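Local coordinates for protein sulfotransferase (Alicyclobacillus acidocaldarius subsp. acidocaldarius, PDB 3RNL) that probably transfers sulfo groups as a member of the sulfotransferase family, with a P-loop-type alpha-beta-alpha fold, and binds magnesium ions in the crystal, at residues R289-A292 and D297-A300; V120-S125 and G165-Q170; E134-S139 and P157-R162. All blocks are in the same frame, centred on the assembly; numbering follows the deposited sequence.

Interaction 1 of 3, residues R289-A292 and D297-A300; sequences RLEA and DLSA
Two carboxylates face each other at close quarters: Glu291 OE2 lies 3.5 Å from Asp297 OD1, with no hydrogen bond between these two acceptors. Arg302 NH1 forms salt bridges with both oxygens and probably offsets the like charges. The setting is the C-terminal end of helix 273-294, in the alpha-beta-alpha sandwich of the P-loop sulfotransferase fold; there the chain leaves the helix, passes beside its last turn at Asp297 and Leu298, where Asp297 sets up an Asx turn, and then runs away from it. The CA atoms of Glu291 and Asp297 are 5.5 Å apart, the closest CA pair of the two segments.

Glu291 spans this gap. With its CG anti to the carbonyl carbon (chi1 -71°) and the chain extended beyond, its carboxylate reaches the backbone of the loop. Glu291 OE2 accepts from Leu298 N at 2.7 Å, with a fairly straight N-H...O angle of 158°, and the donor arrives on the anti side, only slightly out of the carboxylate plane. The aliphatic part of the same side chain works as well: CG of Glu291 packs 3.7 Å from CG of Leu298, the two side chains sliding past each other in opposite directions.

Leu298 points toward the helix, and its CD1 also packs against Leu290, which it meets at roughly a right angle, CD1 of Leu298 standing 3.6 Å from CD2 of Leu290. Leu290 in turn rests on Tyr167 and Val171 of helix 167-178, so the loop is tied into the core. The loop, for its part, is kept in shape by Asp297 OD2, which accepts twice from Ser299: Ser299 OG donates at 2.6 Å to the syn lone pair of Asp297 OD2, whereas Ser299 N, 2.9 Å from Asp297 OD2, approaches from above the carboxylate plane.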
loop_
_atom_site.group_PDB
_atom_site.type_symbol
_atom_site.label_atom_id
_atom_site.label_comp_id
_atom_site.label_asym_id
_atom_site.label_seq_id
_atom_site.Cartn_x
_atom_site.Cartn_y
_atom_site.Cartn_z
ATOM N N ARG A 289 -5.861 -15.342 10.041
ATOM C CA ARG A 289 -7.051 -15.023 9.246
ATOM C C ARG A 289 -6.680 -14.675 7.808
ATOM O O ARG A 289 -7.366 -15.059 6.857
ATOM C CB ARG A 289 -7.828 -13.857 9.868
ATOM C CG ARG A 289 -8.503 -14.199 11.203
ATOM C CD ARG A 289 -9.482 -13.099 11.647
ATOM N NE ARG A 289 -8.815 -11.844 11.994
ATOM C CZ ARG A 289 -8.386 -11.535 13.214
ATOM N NH1 ARG A 289 -8.550 -12.389 14.216
ATOM N NH2 ARG A 289 -7.798 -10.370 13.439
ATOM N N LEU A 290 -5.591 -13.931 7.659
ATOM C CA LEU A 290 -5.117 -13.523 6.345
ATOM C C LEU A 290 -4.710 -14.735 5.500
ATOM O O LEU A 290 -5.002 -14.772 4.299
ATOM C CB LEU A 290 -3.943 -12.536 6.497
ATOM C CG LEU A 290 -3.277 -12.012 5.221
ATOM C CD1 LEU A 290 -4.265 -11.152 4.452
ATOM C CD2 LEU A 290 -2.008 -11.196 5.583
ATOM N N GLU A 291 -4.029 -15.712 6.110
ATOM C CA GLU A 291 -3.615 -16.921 5.383
ATOM C C GLU A 291 -4.805 -17.568 4.683
ATOM O O GLU A 291 -4.741 -17.941 3.501
ATOM C CB GLU A 291 -2.989 -17.949 6.336
ATOM C CG GLU A 291 -1.621 -17.558 6.852
ATOM C CD GLU A 291 -1.011 -18.619 7.757
ATOM O OE1 GLU A 291 -1.767 -19.315 8.473
ATOM O OE2 GLU A 291 0.231 -18.755 7.745
ATOM N N ALA A 292 -5.896 -17.704 5.426
ATOM C CA ALA A 292 -7.104 -18.324 4.878
ATOM C C ALA A 292 -7.733 -17.469 3.776
ATOM O O ALA A 292 -8.318 -17.995 2.820
ATOM C CB ALA A 292 -8.115 -18.580 5.984
ATOM N N ASP A 297 0.348 -19.804 2.940
ATOM C CA ASP A 297 0.914 -19.872 4.278
ATOM C C ASP A 297 1.928 -18.744 4.512
ATOM O O ASP A 297 2.702 -18.388 3.630
ATOM C CB ASP A 297 1.556 -21.236 4.500
ATOM C CG ASP A 297 2.483 -21.250 5.689
ATOM O OD1 ASP A 297 2.017 -21.607 6.788
ATOM O OD2 ASP A 297 3.675 -20.906 5.520
ATOM N N LEU A 298 1.787 -18.120 5.673
ATOM C CA LEU A 298 2.580 -16.985 6.166
ATOM C C LEU A 298 3.708 -17.308 7.152
ATOM O O LEU A 298 4.086 -16.450 7.946
ATOM C CB LEU A 298 1.713 -15.788 6.575
ATOM C CG LEU A 298 0.913 -15.333 5.338
ATOM C CD1 LEU A 298 -0.124 -14.271 5.705
ATOM C CD2 LEU A 298 1.836 -14.844 4.218
ATOM N N SER A 299 4.052 -18.583 7.278
ATOM C CA SER A 299 5.008 -19.013 8.298
ATOM C C SER A 299 6.308 -18.204 8.291
ATOM O O SER A 299 6.991 -18.111 9.315
ATOM C CB SER A 299 5.287 -20.525 8.182
ATOM O OG SER A 299 5.851 -20.851 6.922
ATOM N N ALA A 300 6.665 -17.632 7.145
ATOM C CA ALA A 300 7.860 -16.790 7.073
ATOM C C ALA A 300 7.745 -15.588 8.018
ATOM O O ALA A 300 8.743 -14.993 8.420
ATOM C CB ALA A 300 8.099 -16.327 5.645
#

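Interaction 2 of 3, residues V120-S125 and G165-Q170; sequences VDRAFS and GLYAAQ
Arg122 runs from helix 119-132 to the phenol of Tyr167, and its aliphatic chain meets the hydroxyl at three successive carbons. CB of Arg122 already points toward the other segment, and with CG anti to the backbone N (chi1 -168°) the chain continues alongside the hydroxyl. CB and CG of Arg122 each lie 3.8 Å from Tyr167 OH, and CD closes to 3.3 Å, at the edge of the ring, near its plane. Bends at chi2 and chi3 then swing the tip past the hydroxyl.

At NE the neighbour changes: Gly165 N is 4.0 Å from Arg122 NE, too far to bond, in an oblique position. Segment 120-125 lies near the start of the helix after strand 111-116, where relatives with this P-loop-like fold bind the 3'-phosphate of the sulfo donor PAPS.

Further out, Tyr167 OH lies at the guanidinium edge, near its plane, with the ring turned 81° from it. NH1 donates to Ala17 O, in the loop corresponding to the 5'-phosphosulfate-binding loop of relatives, and NH2 to Tyr161 O. Tyr167 OH is itself bonded to Arg117 O, while Gly165 O sits 3.6 Å above the plane of the Tyr167 ring, over its centre.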
loop_
_atom_site.group_PDB
_atom_site.type_symbol
_atom_site.label_atom_id
_atom_site.label_comp_id
_atom_site.label_asym_id
_atom_site.label_seq_id
_atom_site.Cartn_x
_atom_site.Cartn_y
_atom_site.Cartn_z
ATOM N N VAL A 120 5.302 -6.789 11.571
ATOM C CA VAL A 120 6.276 -6.376 12.578
ATOM C C VAL A 120 7.369 -5.513 11.916
ATOM O O VAL A 120 7.716 -4.433 12.404
ATOM C CB VAL A 120 6.917 -7.586 13.266
ATOM C CG1 VAL A 120 7.951 -7.114 14.298
ATOM C CG2 VAL A 120 5.844 -8.435 13.943
ATOM N N ASP A 121 7.906 -6.007 10.797
ATOM C CA ASP A 121 8.930 -5.272 10.045
ATOM C C ASP A 121 8.365 -4.005 9.433
ATOM O O ASP A 121 9.056 -2.989 9.338
ATOM C CB ASP A 121 9.531 -6.158 8.950
ATOM C CG ASP A 121 10.323 -7.320 9.532
ATOM O OD1 ASP A 121 11.243 -7.066 10.331
ATOM O OD2 ASP A 121 10.022 -8.480 9.210
ATOM N N ARG A 122 7.119 -4.074 8.982
ATOM C CA ARG A 122 6.465 -2.905 8.379
ATOM C C ARG A 122 6.366 -1.772 9.401
ATOM O O ARG A 122 6.616 -0.599 9.082
ATOM C CB ARG A 122 5.051 -3.258 7.895
ATOM C CG ARG A 122 4.420 -2.173 6.994
ATOM C CD ARG A 122 2.906 -2.095 7.165
ATOM N NE ARG A 122 2.592 -1.499 8.465
ATOM C CZ ARG A 122 2.645 -0.192 8.713
ATOM N NH1 ARG A 122 2.986 0.661 7.740
ATOM N NH2 ARG A 122 2.369 0.264 9.933
ATOM N N ALA A 123 5.984 -2.116 10.628
ATOM C CA ALA A 123 5.869 -1.102 11.679
ATOM C C ALA A 123 7.218 -0.426 11.899
ATOM O O ALA A 123 7.310 0.798 12.011
ATOM C CB ALA A 123 5.366 -1.736 12.987
ATOM N N PHE A 124 8.277 -1.224 11.969
ATOM C CA PHE A 124 9.593 -0.651 12.232
ATOM C C PHE A 124 10.043 0.220 11.059
ATOM O O PHE A 124 10.705 1.247 11.258
ATOM C CB PHE A 124 10.618 -1.749 12.514
ATOM C CG PHE A 124 11.872 -1.243 13.171
ATOM C CD1 PHE A 124 11.810 -0.609 14.404
ATOM C CD2 PHE A 124 13.102 -1.425 12.574
ATOM C CE1 PHE A 124 12.966 -0.147 15.019
ATOM C CE2 PHE A 124 14.262 -0.975 13.186
ATOM C CZ PHE A 124 14.192 -0.329 14.400
ATOM N N SER A 125 9.690 -0.191 9.843
ATOM C CA SER A 125 10.010 0.603 8.662
ATOM C C SER A 125 9.327 1.975 8.692
ATOM O O SER A 125 9.928 2.989 8.320
ATOM C CB SER A 125 9.617 -0.147 7.386
ATOM O OG SER A 125 9.977 0.607 6.251
ATOM N N GLY A 165 -1.006 -2.419 9.937
ATOM C CA GLY A 165 -0.526 -3.777 9.737
ATOM C C GLY A 165 -1.577 -4.858 9.966
ATOM O O GLY A 165 -1.279 -6.044 9.747
ATOM N N LEU A 166 -2.802 -4.507 10.368
ATOM C CA LEU A 166 -3.735 -5.618 10.506
ATOM C C LEU A 166 -4.423 -5.722 9.154
ATOM O O LEU A 166 -5.556 -5.267 8.947
ATOM C CB LEU A 166 -4.761 -5.247 11.585
ATOM C CG LEU A 166 -4.216 -5.170 13.022
ATOM C CD1 LEU A 166 -5.161 -4.423 13.974
ATOM C CD2 LEU A 166 -3.971 -6.585 13.522
ATOM N N TYR A 167 -3.860 -6.596 8.330
ATOM C CA TYR A 167 -4.191 -6.595 6.912
ATOM C C TYR A 167 -5.479 -7.330 6.611
ATOM O O TYR A 167 -6.102 -7.074 5.584
ATOM C CB TYR A 167 -3.104 -7.281 6.090
ATOM C CG TYR A 167 -1.707 -6.699 6.179
ATOM C CD1 TYR A 167 -1.468 -5.332 6.026
ATOM C CD2 TYR A 167 -0.623 -7.538 6.374
ATOM C CE1 TYR A 167 -0.149 -4.823 6.081
ATOM C CE2 TYR A 167 0.676 -7.049 6.445
ATOM C CZ TYR A 167 0.904 -5.690 6.291
ATOM O OH TYR A 167 2.205 -5.234 6.345
ATOM N N ALA A 168 -5.835 -8.293 7.457
ATOM C CA ALA A 168 -6.843 -9.268 7.044
ATOM C C ALA A 168 -8.142 -8.585 6.629
ATOM O O ALA A 168 -8.679 -8.845 5.546
ATOM C CB ALA A 168 -7.109 -10.289 8.147
ATOM N N ALA A 169 -8.663 -7.719 7.484
ATOM C CA ALA A 169 -9.943 -7.079 7.148
ATOM C C ALA A 169 -9.818 -6.139 5.950
ATOM O O ALA A 169 -10.778 -5.952 5.194
ATOM C CB ALA A 169 -10.506 -6.320 8.359
ATOM N N GLN A 170 -8.650 -5.521 5.798
ATOM C CA GLN A 170 -8.423 -4.584 4.700
ATOM C C GLN A 170 -8.412 -5.328 3.377
ATOM O O GLN A 170 -9.017 -4.894 2.399
ATOM C CB GLN A 170 -7.073 -3.872 4.880
ATOM C CG GLN A 170 -6.977 -3.134 6.226
ATOM C CD GLN A 170 -5.585 -2.541 6.453
ATOM O OE1 GLN A 170 -4.997 -1.978 5.543
ATOM N NE2 GLN A 170 -5.073 -2.650 7.676
#

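Interaction 3 of 3, residues E134-S139 and P157-R162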
loop_
_atom_site.group_PDB
_atom_site.type_symbol
_atom_site.label_atom_id
_atom_site.label_comp_id
_atom_site.label_asym_id
_atom_site.label_seq_id
_atom_site.Cartn_x
_atom_site.Cartn_y
_atom_site.Cartn_z
ATOM N N GLU A 134 12.745 13.403 10.561
ATOM C CA GLU A 134 12.792 14.273 11.738
ATOM C C GLU A 134 11.399 14.617 12.267
ATOM O O GLU A 134 11.187 15.653 12.889
ATOM C CB GLU A 134 13.619 15.527 11.445
ATOM C CG GLU A 134 15.032 15.188 10.988
ATOM C CD GLU A 134 15.973 16.371 11.038
ATOM O OE1 GLU A 134 15.846 17.271 10.184
ATOM O OE2 GLU A 134 16.843 16.397 11.935
ATOM N N ARG A 135 10.439 13.746 11.979
ATOM C CA ARG A 135 9.098 13.855 12.545
ATOM C C ARG A 135 8.964 13.225 13.934
ATOM O O ARG A 135 8.218 13.712 14.783
ATOM C CB ARG A 135 8.089 13.277 11.553
ATOM C CG ARG A 135 8.123 14.057 10.242
ATOM C CD ARG A 135 7.446 13.332 9.095
ATOM N NE ARG A 135 6.008 13.202 9.280
ATOM C CZ ARG A 135 5.216 12.534 8.440
ATOM N NH1 ARG A 135 5.730 11.953 7.362
ATOM N NH2 ARG A 135 3.909 12.456 8.664
ATOM N N GLU A 136 9.662 12.110 14.129
ATOM C CA GLU A 136 9.640 11.374 15.397
ATOM C C GLU A 136 11.018 11.406 16.050
ATOM O O GLU A 136 12.012 11.067 15.402
ATOM C CB GLU A 136 9.225 9.923 15.146
ATOM C CG GLU A 136 9.240 9.042 16.400
ATOM C CD GLU A 136 8.316 9.570 17.497
ATOM O OE1 GLU A 136 8.669 10.574 18.155
ATOM O OE2 GLU A 136 7.231 8.988 17.697
ATOM N N THR A 137 11.110 11.935 17.269
ATOM C CA THR A 137 12.355 11.844 18.025
ATOM C C THR A 137 12.392 10.777 19.129
ATOM O O THR A 137 13.437 10.540 19.725
ATOM C CB THR A 137 12.675 13.196 18.675
ATOM O OG1 THR A 137 11.563 13.588 19.490
ATOM C CG2 THR A 137 12.915 14.251 17.603
ATOM N N LEU A 138 11.252 10.150 19.389
ATOM C CA LEU A 138 11.133 9.140 20.449
ATOM C C LEU A 138 11.714 7.800 20.020
ATOM O O LEU A 138 11.884 7.544 18.832
ATOM C CB LEU A 138 9.677 8.954 20.887
ATOM C CG LEU A 138 8.968 10.194 21.447
ATOM C CD1 LEU A 138 7.477 9.915 21.593
ATOM C CD2 LEU A 138 9.571 10.617 22.767
ATOM N N SER A 139 11.996 6.943 20.995
ATOM C CA SER A 139 12.347 5.561 20.702
ATOM C C SER A 139 11.144 4.854 20.077
ATOM O O SER A 139 10.008 5.316 20.189
ATOM C CB SER A 139 12.732 4.828 21.983
ATOM O OG SER A 139 11.599 4.675 22.830
ATOM N N PRO A 157 -1.868 8.137 8.882
ATOM C CA PRO A 157 -1.741 6.699 9.166
ATOM C C PRO A 157 -0.312 6.166 9.153
ATOM O O PRO A 157 -0.114 5.047 9.620
ATOM C CB PRO A 157 -2.598 6.011 8.085
ATOM C CG PRO A 157 -3.367 7.096 7.425
ATOM C CD PRO A 157 -2.672 8.401 7.676
ATOM N N LEU A 158 0.661 6.914 8.636
ATOM C CA LEU A 158 2.050 6.447 8.739
ATOM C C LEU A 158 2.404 6.180 10.199
ATOM O O LEU A 158 3.216 5.303 10.508
ATOM C CB LEU A 158 3.026 7.458 8.127
ATOM C CG LEU A 158 4.498 7.016 8.024
ATOM C CD1 LEU A 158 4.643 5.660 7.312
ATOM C CD2 LEU A 158 5.320 8.084 7.311
ATOM N N TRP A 159 1.777 6.933 11.097
ATOM C CA TRP A 159 2.022 6.762 12.521
ATOM C C TRP A 159 1.309 5.545 13.116
ATOM O O TRP A 159 1.572 5.199 14.278
ATOM C CB TRP A 159 1.571 7.996 13.309
ATOM C CG TRP A 159 2.210 9.300 12.934
ATOM C CD1 TRP A 159 1.770 10.193 11.985
ATOM C CD2 TRP A 159 3.350 9.908 13.557
ATOM N NE1 TRP A 159 2.587 11.304 11.965
ATOM C CE2 TRP A 159 3.565 11.152 12.916
ATOM C CE3 TRP A 159 4.215 9.518 14.581
ATOM C CZ2 TRP A 159 4.610 12.007 13.271
ATOM C CZ3 TRP A 159 5.259 10.378 14.944
ATOM C CH2 TRP A 159 5.448 11.601 14.284
ATOM N N TYR A 160 0.419 4.872 12.379
ATOM C CA TYR A 160 -0.346 3.874 13.111
ATOM C C TYR A 160 0.344 2.551 12.834
ATOM O O TYR A 160 -0.047 1.786 11.942
ATOM C CB TYR A 160 -1.759 3.763 12.502
ATOM C CG TYR A 160 -2.618 5.023 12.434
ATOM C CD1 TYR A 160 -2.245 6.210 13.054
ATOM C CD2 TYR A 160 -3.821 5.002 11.737
ATOM C CE1 TYR A 160 -3.060 7.353 12.961
ATOM C CE2 TYR A 160 -4.628 6.120 11.641
ATOM C CZ TYR A 160 -4.247 7.289 12.245
ATOM O OH TYR A 160 -5.080 8.389 12.121
ATOM N N TYR A 161 1.200 2.164 13.762
ATOM C CA TYR A 161 2.098 1.051 13.521
ATOM C C TYR A 161 1.300 -0.227 13.468
ATOM O O TYR A 161 1.491 -1.054 12.576
ATOM C CB TYR A 161 3.114 0.964 14.652
ATOM C CG TYR A 161 4.024 2.158 14.692
ATOM C CD1 TYR A 161 4.829 2.476 13.610
ATOM C CD2 TYR A 161 4.090 2.965 15.825
ATOM C CE1 TYR A 161 5.666 3.582 13.640
ATOM C CE2 TYR A 161 4.918 4.066 15.864
ATOM C CZ TYR A 161 5.710 4.365 14.779
ATOM O OH TYR A 161 6.540 5.465 14.829
ATOM N N ARG A 162 0.427 -0.389 14.450
ATOM C CA ARG A 162 -0.405 -1.588 14.540
ATOM C C ARG A 162 -1.588 -1.558 13.568
ATOM O O ARG A 162 -1.832 -2.535 12.857
ATOM C CB ARG A 162 -0.920 -1.785 15.981
ATOM C CG ARG A 162 0.139 -2.266 16.980
ATOM C CD ARG A 162 -0.422 -2.227 18.425
ATOM N NE ARG A 162 0.221 -3.220 19.297
ATOM C CZ ARG A 162 1.248 -2.961 20.103
ATOM N NH1 ARG A 162 1.759 -1.741 20.153
ATOM N NH2 ARG A 162 1.761 -3.922 20.862
#
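Glu136 OE2, 3.7 Å from Trp159 CZ3 at the indole edge, is gripped by two polar groups, Ser143 OG through a hydrogen bond and Arg150 NH2 through a salt bridge. This buried oxygen belongs to the linker that follows helix 119-132, a helix ended by a Schellman motif at Glu134, and that leads to Ser139, the N-cap of helix 140-145. The linker packs against the 3-10 turn 157-159, so within the sulfotransferase fold the contact joins the loop between helices 119-132 and 140-145 to the one between helices 147-152 and 167-178.

The carboxylate has a second task, within its own segment: OE1 of Glu136 accepts from Leu138 N at 2.9 Å and 166°, with the donor well above the carboxylate plane. Both oxygens are therefore engaged, which should fix the rotation of the group. CG lies anti to the backbone N (chi1 177°), and a bend at chi2 leaves the carboxylate at the edge of the indole, its plane turned 85° from the ring's.

Trp159 pushes the rim of its six-membered ring into the linker. CH2 of Trp159 approaches Arg135 O in the ring plane at 3.5 Å, and the CB of Glu136 lies 4.0 Å from CZ3 of Trp159. Around the five-membered ring the chemistry is different. NE1 of Trp159 and NH2 of Arg135 stand 3.7 Å apart without bonding, because both are donors; each is directed to Asp59 OD1, one acceptor serving a hydrogen bond and a salt bridge. Arg135 NH2 also pairs with Glu156, and NE donates to Pro57 O, so the guanidinium is held from several directions and stands nearly perpendicular to the indole. Its remaining nitrogen touches an apolar partner: Arg135 NH1 lies 3.9 Å from the methyl CD2 of Leu158.

Interaction 2 stands between the other two. Its centre lies 13 Å from that of interaction 1, where Tyr167 and Ala168 pack against Leu290 and Ala168 also against Arg289, and 14 Å from that of interaction 3, where Arg122 NH2 reaches Tyr161 O at 3.1 Å, a probable hydrogen bond. Interactions 1 and 3 do not touch, their nearest atoms being about 10 Å apart. By analogy with relatives, interaction 2 probably adjoins the cofactor site. The side chain of Leu290 is about 12 Å from that of Asp176, which binds a second magnesium in a crystal structure of this protein, though none is bound to this chain here; Leu158's is about 4 Å from a glycerol, probably from the crystallisation liquor.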